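Local coordinates for polyketide synthase/nonribosomal peptide synthetase hybrid RzxB (Pseudomonas fluorescens, PDB 5IL6), which probably uses this dehydratase domain to remove water from beta-hydroxyacyl intermediates during trans-AT assembly of the polyketide rhizoxin, at residues S38-H43 and A49-A54; A62-A67 and G109-G114; Q87-S90 and A94-G97; A195-F200 and C243-Q248. One frame throughout, in Å; residues are numbered along the deposited sequence.

Contact 1 of 4, residues S38-H43 and A49-A54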
loop_
_atom_site.group_PDB
_atom_site.type_symbol
_atom_site.label_atom_id
_atom_site.label_comp_id
_atom_site.label_asym_id
_atom_site.label_seq_id
_atom_site.Cartn_x
_atom_site.Cartn_y
_atom_site.Cartn_z
ATOM N N SER A 38 -12.908 0.700 -6.578
ATOM C CA SER A 38 -12.878 0.327 -5.168
ATOM C C SER A 38 -11.735 1.016 -4.430
ATOM O O SER A 38 -11.891 1.419 -3.271
ATOM C CB SER A 38 -12.758 -1.191 -5.035
ATOM O OG SER A 38 -13.821 -1.851 -5.703
ATOM N N VAL A 39 -10.580 1.169 -5.086
ATOM C CA VAL A 39 -9.432 1.798 -4.436
ATOM C C VAL A 39 -9.717 3.245 -4.061
ATOM O O VAL A 39 -8.991 3.826 -3.247
ATOM C CB VAL A 39 -8.180 1.708 -5.337
ATOM C CG1 VAL A 39 -7.706 0.268 -5.446
ATOM C CG2 VAL A 39 -8.457 2.298 -6.720
ATOM N N LEU A 40 -10.752 3.849 -4.644
ATOM C CA LEU A 40 -11.188 5.191 -4.280
ATOM C C LEU A 40 -12.486 5.167 -3.484
ATOM O O LEU A 40 -12.530 5.657 -2.352
ATOM C CB LEU A 40 -11.362 6.035 -5.548
ATOM C CG LEU A 40 -10.072 6.442 -6.258
ATOM C CD1 LEU A 40 -10.256 6.350 -7.761
ATOM C CD2 LEU A 40 -9.668 7.849 -5.857
ATOM N N ALA A 41 -13.546 4.590 -4.056
ATOM C CA ALA A 41 -14.876 4.683 -3.463
ATOM C C ALA A 41 -14.962 3.978 -2.117
ATOM O O ALA A 41 -15.756 4.378 -1.260
ATOM C CB ALA A 41 -15.911 4.102 -4.425
ATOM N N GLU A 42 -14.186 2.916 -1.921
ATOM C CA GLU A 42 -14.221 2.158 -0.679
ATOM C C GLU A 42 -13.144 2.601 0.302
ATOM O O GLU A 42 -12.907 1.910 1.298
ATOM C CB GLU A 42 -14.085 0.664 -0.979
ATOM C CG GLU A 42 -15.199 0.137 -1.871
ATOM C CD GLU A 42 -15.225 -1.374 -1.950
ATOM O OE1 GLU A 42 -14.186 -1.965 -2.299
ATOM O OE2 GLU A 42 -16.286 -1.969 -1.662
ATOM N N HIS A 43 -12.496 3.738 0.045
ATOM C CA HIS A 43 -11.462 4.297 0.917
ATOM C C HIS A 43 -11.752 5.791 1.061
ATOM O O HIS A 43 -11.231 6.606 0.296
ATOM C CB HIS A 43 -10.075 4.038 0.337
ATOM C CG HIS A 43 -8.954 4.465 1.231
ATOM N ND1 HIS A 43 -8.434 5.742 1.215
ATOM C CD2 HIS A 43 -8.245 3.782 2.160
ATOM C CE1 HIS A 43 -7.459 5.829 2.101
ATOM N NE2 HIS A 43 -7.322 4.652 2.686
ATOM N N ALA A 49 -13.714 10.267 -1.273
ATOM C CA ALA A 49 -13.060 9.101 -1.849
ATOM C C ALA A 49 -11.633 9.470 -2.227
ATOM O O ALA A 49 -11.412 10.346 -3.071
ATOM C CB ALA A 49 -13.832 8.603 -3.068
ATOM N N VAL A 50 -10.666 8.815 -1.593
ATOM C CA VAL A 50 -9.253 9.126 -1.763
ATOM C C VAL A 50 -8.520 7.842 -2.111
ATOM O O VAL A 50 -8.794 6.782 -1.535
ATOM C CB VAL A 50 -8.656 9.772 -0.495
ATOM C CG1 VAL A 50 -7.164 10.000 -0.653
ATOM C CG2 VAL A 50 -9.363 11.084 -0.183
ATOM N N LEU A 51 -7.588 7.935 -3.054
ATOM C CA LEU A 51 -6.827 6.766 -3.466
ATOM C C LEU A 51 -6.001 6.251 -2.296
ATOM O O LEU A 51 -5.214 6.997 -1.703
ATOM C CB LEU A 51 -5.921 7.117 -4.646
ATOM C CG LEU A 51 -5.350 5.948 -5.450
ATOM C CD1 LEU A 51 -6.455 5.054 -6.015
ATOM C CD2 LEU A 51 -4.451 6.463 -6.570
ATOM N N ALA A 52 -6.184 4.977 -1.961
ATOM C CA ALA A 52 -5.418 4.377 -0.880
ATOM C C ALA A 52 -3.927 4.440 -1.189
ATOM O O ALA A 52 -3.501 4.213 -2.326
ATOM C CB ALA A 52 -5.854 2.928 -0.664
ATOM N N GLY A 53 -3.134 4.769 -0.169
ATOM C CA GLY A 53 -1.693 4.808 -0.349
ATOM C C GLY A 53 -1.142 3.511 -0.906
ATOM O O GLY A 53 -0.210 3.514 -1.715
ATOM N N ALA A 54 -1.721 2.381 -0.490
ATOM C CA ALA A 54 -1.287 1.088 -1.007
ATOM C C ALA A 54 -1.405 1.027 -2.522
ATOM O O ALA A 54 -0.578 0.390 -3.185
ATOM C CB ALA A 54 -2.109 -0.035 -0.375
#

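Contact 2 of 4, residues A62-A67 and G109-G114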
loop_
_atom_site.group_PDB
_atom_site.type_symbol
_atom_site.label_atom_id
_atom_site.label_comp_id
_atom_site.label_asym_id
_atom_site.label_seq_id
_atom_site.Cartn_x
_atom_site.Cartn_y
_atom_site.Cartn_z
ATOM N N ALA A 62 3.521 -2.259 -10.882
ATOM C CA ALA A 62 3.059 -2.529 -12.240
ATOM C C ALA A 62 3.910 -1.792 -13.268
ATOM O O ALA A 62 4.268 -2.354 -14.308
ATOM C CB ALA A 62 1.590 -2.133 -12.380
ATOM N N ALA A 63 4.237 -0.527 -12.996
ATOM C CA ALA A 63 5.018 0.258 -13.948
ATOM C C ALA A 63 6.410 -0.329 -14.122
ATOM O O ALA A 63 6.907 -0.449 -15.248
ATOM C CB ALA A 63 5.105 1.711 -13.483
ATOM N N LEU A 64 7.060 -0.697 -13.017
ATOM C CA LEU A 64 8.392 -1.280 -13.117
ATOM C C LEU A 64 8.354 -2.602 -13.869
ATOM O O LEU A 64 9.222 -2.874 -14.708
ATOM C CB LEU A 64 8.985 -1.486 -11.723
ATOM C CG LEU A 64 10.391 -0.928 -11.502
ATOM C CD1 LEU A 64 11.351 -1.333 -12.626
ATOM C CD2 LEU A 64 10.312 0.577 -11.355
ATOM N N THR A 65 7.362 -3.442 -13.571
ATOM C CA THR A 65 7.249 -4.730 -14.247
ATOM C C THR A 65 7.085 -4.548 -15.750
ATOM O O THR A 65 7.665 -5.300 -16.541
ATOM C CB THR A 65 6.075 -5.515 -13.665
ATOM O OG1 THR A 65 6.304 -5.754 -12.270
ATOM C CG2 THR A 65 5.898 -6.849 -14.388
ATOM N N ASP A 66 6.291 -3.558 -16.165
ATOM C CA ASP A 66 6.127 -3.290 -17.590
ATOM C C ASP A 66 7.423 -2.770 -18.202
ATOM O O ASP A 66 7.834 -3.219 -19.279
ATOM C CB ASP A 66 4.995 -2.285 -17.803
ATOM C CG ASP A 66 4.586 -2.165 -19.258
ATOM O OD1 ASP A 66 3.887 -3.073 -19.753
ATOM O OD2 ASP A 66 4.963 -1.168 -19.907
ATOM N N ALA A 67 8.086 -1.832 -17.523
ATOM C CA ALA A 67 9.313 -1.255 -18.063
ATOM C C ALA A 67 10.420 -2.295 -18.190
ATOM O O ALA A 67 11.315 -2.146 -19.028
ATOM C CB ALA A 67 9.769 -0.093 -17.180
ATOM N N GLY A 109 20.166 0.191 -13.270
ATOM C CA GLY A 109 19.447 -0.497 -12.215
ATOM C C GLY A 109 18.938 0.384 -11.098
ATOM O O GLY A 109 18.410 -0.138 -10.111
ATOM N N ASP A 110 19.075 1.702 -11.218
ATOM C CA ASP A 110 18.637 2.648 -10.191
ATOM C C ASP A 110 17.491 3.469 -10.774
ATOM O O ASP A 110 17.714 4.398 -11.556
ATOM C CB ASP A 110 19.799 3.529 -9.744
ATOM C CG ASP A 110 19.357 4.683 -8.865
ATOM O OD1 ASP A 110 18.298 4.572 -8.213
ATOM O OD2 ASP A 110 20.079 5.703 -8.825
ATOM N N TYR A 111 16.265 3.130 -10.384
ATOM C CA TYR A 111 15.065 3.735 -10.944
ATOM C C TYR A 111 14.475 4.770 -9.993
ATOM O O TYR A 111 14.515 4.606 -8.769
ATOM C CB TYR A 111 14.023 2.659 -11.251
ATOM C CG TYR A 111 14.604 1.475 -11.992
ATOM C CD1 TYR A 111 14.944 1.573 -13.338
ATOM C CD2 TYR A 111 14.831 0.267 -11.344
ATOM C CE1 TYR A 111 15.482 0.497 -14.018
ATOM C CE2 TYR A 111 15.369 -0.815 -12.014
ATOM C CZ TYR A 111 15.696 -0.696 -13.352
ATOM O OH TYR A 111 16.235 -1.772 -14.023
ATOM N N ARG A 112 13.924 5.835 -10.571
ATOM C CA ARG A 112 13.271 6.908 -9.833
ATOM C C ARG A 112 11.845 7.054 -10.344
ATOM O O ARG A 112 11.617 7.063 -11.558
ATOM C CB ARG A 112 14.035 8.227 -9.992
ATOM C CG ARG A 112 15.500 8.125 -9.615
ATOM C CD ARG A 112 15.673 7.840 -8.130
ATOM N NE ARG A 112 17.064 7.546 -7.795
ATOM C CZ ARG A 112 17.955 8.432 -7.359
ATOM N NH1 ARG A 112 17.620 9.704 -7.178
ATOM N NH2 ARG A 112 19.192 8.036 -7.092
ATOM N N ILE A 113 10.893 7.172 -9.420
ATOM C CA ILE A 113 9.479 7.253 -9.761
ATOM C C ILE A 113 8.863 8.494 -9.131
ATOM O O ILE A 113 9.155 8.833 -7.978
ATOM C CB ILE A 113 8.713 5.995 -9.304
ATOM C CG1 ILE A 113 9.297 4.753 -9.975
ATOM C CG2 ILE A 113 7.225 6.138 -9.617
ATOM C CD1 ILE A 113 10.300 4.020 -9.113
ATOM N N GLY A 114 8.003 9.152 -9.887
ATOM C CA GLY A 114 7.133 10.181 -9.341
ATOM C C GLY A 114 5.725 9.995 -9.858
ATOM O O GLY A 114 5.516 9.699 -11.033
#

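Contact 3 of 4, residues Q87-S90 and A94-G97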
loop_
_atom_site.group_PDB
_atom_site.type_symbol
_atom_site.label_atom_id
_atom_site.label_comp_id
_atom_site.label_asym_id
_atom_site.label_seq_id
_atom_site.Cartn_x
_atom_site.Cartn_y
_atom_site.Cartn_z
ATOM N N GLN A 87 0.450 14.536 -1.032
ATOM C CA GLN A 87 -0.958 14.868 -0.928
ATOM C C GLN A 87 -1.805 13.658 -1.309
ATOM O O GLN A 87 -1.406 12.863 -2.159
ATOM C CB GLN A 87 -1.298 16.035 -1.849
ATOM C CG GLN A 87 -0.133 16.958 -2.127
ATOM C CD GLN A 87 -0.579 18.327 -2.584
ATOM O OE1 GLN A 87 -1.581 18.471 -3.282
ATOM N NE2 GLN A 87 0.167 19.348 -2.182
ATOM N N PRO A 88 -2.977 13.495 -0.708
ATOM C CA PRO A 88 -3.879 12.438 -1.163
ATOM C C PRO A 88 -4.435 12.782 -2.535
ATOM O O PRO A 88 -4.544 13.953 -2.909
ATOM C CB PRO A 88 -4.983 12.422 -0.095
ATOM C CG PRO A 88 -4.483 13.315 1.013
ATOM C CD PRO A 88 -3.603 14.308 0.340
ATOM N N PHE A 89 -4.780 11.747 -3.293
ATOM C CA PHE A 89 -5.325 11.923 -4.630
ATOM C C PHE A 89 -6.819 11.633 -4.614
ATOM O O PHE A 89 -7.247 10.562 -4.168
ATOM C CB PHE A 89 -4.633 11.017 -5.647
ATOM C CG PHE A 89 -5.270 11.061 -7.007
ATOM C CD1 PHE A 89 -4.989 12.095 -7.883
ATOM C CD2 PHE A 89 -6.168 10.081 -7.400
ATOM C CE1 PHE A 89 -5.583 12.146 -9.133
ATOM C CE2 PHE A 89 -6.765 10.126 -8.647
ATOM C CZ PHE A 89 -6.472 11.158 -9.515
ATOM N N SER A 90 -7.603 12.591 -5.097
ATOM C CA SER A 90 -9.026 12.406 -5.331
ATOM C C SER A 90 -9.349 12.837 -6.752
ATOM O O SER A 90 -8.670 13.691 -7.331
ATOM C CB SER A 90 -9.883 13.205 -4.334
ATOM O OG SER A 90 -9.734 12.707 -3.016
ATOM N N ALA A 94 -10.817 19.071 -12.134
ATOM C CA ALA A 94 -9.535 19.673 -12.486
ATOM C C ALA A 94 -8.580 18.657 -13.097
ATOM O O ALA A 94 -7.986 18.902 -14.154
ATOM C CB ALA A 94 -8.907 20.288 -11.246
ATOM N N ASN A 95 -8.420 17.509 -12.447
ATOM C CA ASN A 95 -7.496 16.497 -12.929
ATOM C C ASN A 95 -8.157 15.493 -13.856
ATOM O O ASN A 95 -7.449 14.689 -14.469
ATOM C CB ASN A 95 -6.843 15.763 -11.748
ATOM C CG ASN A 95 -7.852 15.105 -10.819
ATOM O OD1 ASN A 95 -8.913 14.645 -11.247
ATOM N ND2 ASN A 95 -7.514 15.046 -9.536
ATOM N N ASN A 96 -9.484 15.521 -13.974
ATOM C CA ASN A 96 -10.199 14.612 -14.864
ATOM C C ASN A 96 -9.911 13.159 -14.497
ATOM O O ASN A 96 -10.012 12.259 -15.335
ATOM C CB ASN A 96 -9.841 14.883 -16.326
ATOM C CG ASN A 96 -10.733 14.142 -17.298
ATOM O OD1 ASN A 96 -11.946 14.055 -17.107
ATOM N ND2 ASN A 96 -10.135 13.600 -18.352
ATOM N N GLY A 97 -9.554 12.927 -13.235
ATOM C CA GLY A 97 -9.224 11.594 -12.777
ATOM C C GLY A 97 -7.886 11.077 -13.245
ATOM O O GLY A 97 -7.601 9.891 -13.058
#

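Contact 4 of 4, residues A195-F200 and C243-Q248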
loop_
_atom_site.group_PDB
_atom_site.type_symbol
_atom_site.label_atom_id
_atom_site.label_comp_id
_atom_site.label_asym_id
_atom_site.label_seq_id
_atom_site.Cartn_x
_atom_site.Cartn_y
_atom_site.Cartn_z
ATOM N N ALA A 195 -11.640 -14.070 -6.926
ATOM C CA ALA A 195 -11.390 -14.005 -8.362
ATOM C C ALA A 195 -10.792 -12.667 -8.772
ATOM O O ALA A 195 -10.057 -12.595 -9.762
ATOM C CB ALA A 195 -12.685 -14.260 -9.133
ATOM N N LEU A 196 -11.100 -11.596 -8.038
ATOM C CA LEU A 196 -10.590 -10.277 -8.393
ATOM C C LEU A 196 -9.089 -10.145 -8.169
ATOM O O LEU A 196 -8.523 -9.103 -8.517
ATOM C CB LEU A 196 -11.337 -9.188 -7.625
ATOM C CG LEU A 196 -12.822 -9.063 -7.994
ATOM C CD1 LEU A 196 -13.523 -8.048 -7.098
ATOM C CD2 LEU A 196 -13.025 -8.724 -9.473
ATOM N N ASN A 197 -8.436 -11.155 -7.588
ATOM C CA ASN A 197 -6.981 -11.139 -7.508
ATOM C C ASN A 197 -6.341 -11.321 -8.878
ATOM O O ASN A 197 -5.131 -11.113 -9.014
ATOM C CB ASN A 197 -6.495 -12.245 -6.565
ATOM C CG ASN A 197 -5.128 -11.954 -5.969
ATOM O OD1 ASN A 197 -4.781 -10.801 -5.711
ATOM N ND2 ASN A 197 -4.343 -13.004 -5.751
ATOM N N SER A 198 -7.130 -11.686 -9.888
ATOM C CA SER A 198 -6.608 -11.882 -11.234
ATOM C C SER A 198 -5.976 -10.599 -11.759
ATOM O O SER A 198 -6.585 -9.526 -11.712
ATOM C CB SER A 198 -7.737 -12.330 -12.165
ATOM O OG SER A 198 -7.249 -12.625 -13.461
ATOM N N GLY A 199 -4.749 -10.713 -12.260
ATOM C CA GLY A 199 -4.042 -9.584 -12.825
ATOM C C GLY A 199 -3.194 -8.803 -11.847
ATOM O O GLY A 199 -2.488 -7.878 -12.269
ATOM N N PHE A 200 -3.234 -9.141 -10.562
ATOM C CA PHE A 200 -2.471 -8.451 -9.531
ATOM C C PHE A 200 -1.396 -9.379 -8.984
ATOM O O PHE A 200 -1.692 -10.513 -8.591
ATOM C CB PHE A 200 -3.377 -7.998 -8.381
ATOM C CG PHE A 200 -4.257 -6.829 -8.712
ATOM C CD1 PHE A 200 -3.741 -5.544 -8.749
ATOM C CD2 PHE A 200 -5.608 -7.011 -8.959
ATOM C CE1 PHE A 200 -4.553 -4.466 -9.040
ATOM C CE2 PHE A 200 -6.424 -5.935 -9.251
ATOM C CZ PHE A 200 -5.896 -4.662 -9.289
ATOM N N CYS A 243 1.157 -12.758 -4.541
ATOM C CA CYS A 243 0.438 -12.912 -3.284
ATOM C C CYS A 243 -0.932 -13.522 -3.531
ATOM O O CYS A 243 -1.673 -13.019 -4.385
ATOM C CB CYS A 243 0.288 -11.562 -2.589
ATOM S SG CYS A 243 1.864 -10.771 -2.189
ATOM N N PRO A 244 -1.318 -14.598 -2.825
ATOM C CA PRO A 244 -2.661 -15.160 -3.028
ATOM C C PRO A 244 -3.756 -14.235 -2.521
ATOM O O PRO A 244 -3.475 -13.150 -1.999
ATOM C CB PRO A 244 -2.633 -16.476 -2.237
ATOM C CG PRO A 244 -1.237 -16.662 -1.769
ATOM C CD PRO A 244 -0.543 -15.357 -1.831
ATOM N N ALA A 245 -5.012 -14.659 -2.665
ATOM C CA ALA A 245 -6.144 -13.852 -2.224
ATOM C C ALA A 245 -6.348 -13.887 -0.716
ATOM O O ALA A 245 -7.168 -13.118 -0.205
ATOM C CB ALA A 245 -7.421 -14.320 -2.925
ATOM N N SER A 246 -5.641 -14.760 0.000
ATOM C CA SER A 246 -5.701 -14.835 1.454
ATOM C C SER A 246 -4.283 -14.776 2.002
ATOM O O SER A 246 -3.383 -15.433 1.473
ATOM C CB SER A 246 -6.397 -16.121 1.919
ATOM O OG SER A 246 -6.420 -16.208 3.334
ATOM N N LEU A 247 -4.086 -13.987 3.057
ATOM C CA LEU A 247 -2.745 -13.701 3.545
ATOM C C LEU A 247 -2.720 -13.647 5.064
ATOM O O LEU A 247 -3.724 -13.339 5.713
ATOM C CB LEU A 247 -2.227 -12.366 2.995
ATOM C CG LEU A 247 -1.996 -12.289 1.489
ATOM C CD1 LEU A 247 -1.738 -10.853 1.067
ATOM C CD2 LEU A 247 -0.839 -13.177 1.081
ATOM N N GLN A 248 -1.546 -13.943 5.616
ATOM C CA GLN A 248 -1.210 -13.647 7.000
ATOM C C GLN A 248 -0.255 -12.463 7.019
ATOM O O GLN A 248 0.631 -12.362 6.165
ATOM C CB GLN A 248 -0.542 -14.838 7.694
ATOM C CG GLN A 248 -1.407 -16.067 7.856
ATOM C CD GLN A 248 -0.661 -17.188 8.547
ATOM O OE1 GLN A 248 -0.736 -17.336 9.765
ATOM N NE2 GLN A 248 0.077 -17.977 7.773
HETATM O O HOH W 1 -2.777 -10.215 -4.101
HETATM O O HOH W 2 -1.192 -12.711 -7.103
#

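Contact 1 of 4, residues S38-H43 and A49-A54
His43 lays its ring across Ala52 and grips Val50 twice, through its ring and through its backbone carbonyl. Ala52 CA sits over the centre of one face, 3.9 Å from the centroid of the His43 ring, a CH-pi contact. Ring atom ND1 donates to Val50 O at 3.0 Å, a bent bond (134°) with the donor well above the carbonyl plane. The torsion that holds CG anti to the backbone N (chi1 -175°) swings the ring to this carbonyl, while His43 O takes the almost straight bond from Val50 N. The spacing suits the HxxxGxxxxP signature of dehydratase domains, with Ala52 in place of the proline; the His43 side chain also touches Asp208 of helix 204-212, consistent with the family's histidine-aspartate pair. Putting a leucine in place of His43 would probably leave Val50 O without its ring donor and Ala52 without a flat face to lie on.

The packing is tightest where Val39 CG2 presses on Leu51 CD1 at 3.5 Å, the two side chains alongside and pointing the same way. Ala52 N donates to Val39 O (3.3 Å), tying the short helix 38-41 to the loop. Toward Ala49 the side chains only graze each other, Leu40 CB and Ala49 CB 4.3 Å apart, although Ala49 CB rests on Leu40 O; both Ala49 and Ala41 are partly exposed.

Contact 2 of 4, residues A62-A67 and G109-G114
Leu64 reaches from the helix with both methyl branches, one for Tyr111 and one for Ile113, and all of the contact is apolar. The CH-pi part comes first. Leu64 CD1 sits over one face of the Tyr111 ring, 4.2 Å from its centroid and 16° off the normal, displaced toward the rim so that CD2 of the ring is its nearest atom. The opposite face of that ring lies against the backbone of Gly109, which leaves the tyrosine layered between its own strand entry and the helix. The aliphatic part is a single meeting, Leu64 CD2 with Ile113 CD1 at 4.1 Å, the two side chains passing at a slant. The first torsion of Leu64 (chi1 -129°) is far from any staggered value, and with it the fork spreads across both strand residues.

This is the packing expected of a hotdog fold, whose sheet curls around a central helix: 53-67 is the helix, 110-118 one of the strands. Ala132 of strand 124-135 touches both Leu64 and Ile113, and Leu101 of strand 98-105 touches Ile113 and Ala63.

Charge is kept to the other side of the strand. There Arg112, pointing away from the helix, grips Asp110 side-on, NE to Asp110 OD1 at 3.2 Å and NH2 to Asp110 OD2 at 3.0 Å, although the arginine is poorly ordered.

Contact 3 of 4, residues Q87-S90 and A94-G97
The shortest polar bond across this contact runs from Asn95 ND2 to Ser90 O, 2.8 Å long and reasonably straight at 158°. It is well aimed at both ends: the oxygen lies almost in the plane of the Asn95 amide, and the nitrogen approaches in the carbonyl plane of Ser90. The other end of the same amide is used at home, where Asn95 OD1 accepts from Gly97 N at 2.7 Å. Gripped through both its nitrogen and its oxygen, the amide has little freedom to turn over. Asn95 pays for this with CG in the crowded position between its backbone N and carbonyl carbon (chi1 58°), the setting that folds the amide back over its own chain. Its backbone N is bonded in turn to Asp92 OD1.

Phe89 supplies the apolar side. Its CE1 comes within 3.5 Å of Asn95 ND2, ring and amide planes 30° apart, and its CZ points at the backbone of Gly97, with Gly97 O near the ring plane at 3.9 Å from CZ. Gly97 has a positive phi, a backbone setting that glycine adopts easily. Elsewhere the Phe89 ring meets His127 edge-to-face and touches Phe33, while the Ser90 hydroxyl is bonded to Ala49 O.

The bond from Gly97 N to Asn95 OD1 defines an Asx turn, placed here just ahead of strand 98-105, and the arrangement closes the irregular connection between strands 77-85 and 98-105 of the hotdog fold.

Contact 4 of 4, residues A195-F200 and C243-Q248
Asn197 carries nearly all of this contact with one amide. Its first torsion puts CG anti to the backbone N (chi1 -156°), which sends the side chain across to the 243-248 segment, and the second (chi2 34°) turns the amide so that ND2 faces Cys243 O. Asn197 ND2 donates to Cys243 O at 3.0 Å, close to straight (167°), in the amide plane and in the carbonyl plane alike. A water continues the bridge, donating to Asn197 OD1 at 2.6 Å and to Cys243 O at 3.0 Å. A second water lies between Phe200 O and Cys243 O. Apolar contact is slight, the Asn197 CB methylene standing 4.3 Å from the Ala245 CB methyl. With a leucine at Asn197, Cys243 O would probably lose its direct donor and the bridging water one of its acceptors.

The backbone of Asn197 opens a type II beta turn that ends at Phe200, with Gly199 at positive phi. Phe200 aims its ring elsewhere, at His14 and His203. In the fold, this turn lies on the way from strand 184-190 to helix 204-212, and backbone bonds of Cys243 with Ala201 and Ala245 with Leu191 hold it against the start of strand 246-254.

Overall arrangement
Contacts 1 and 2 share helix 53-67 at opposite ends: contact 1 sits at its start, buried and joined by two backbone hydrogen bonds and one from a histidine ring, while contact 2 lies farther along it and is wholly apolar where helix meets sheet. Contact 3 meets contact 1 directly, through the Leu51 N to Phe89 O backbone bond and by Val50 packing on Pro88. It is mostly buried too, though its one hydrogen bond across comes from a side-chain amide. Contact 4 lies in the second hotdog region of the chain, its nearest atoms about 6 Å from those of contact 1; it is only partly buried and partly bridged by water. Contacts 3 and 4, about 27 Å apart between centres, both use an asparagine ND2 on a backbone carbonyl.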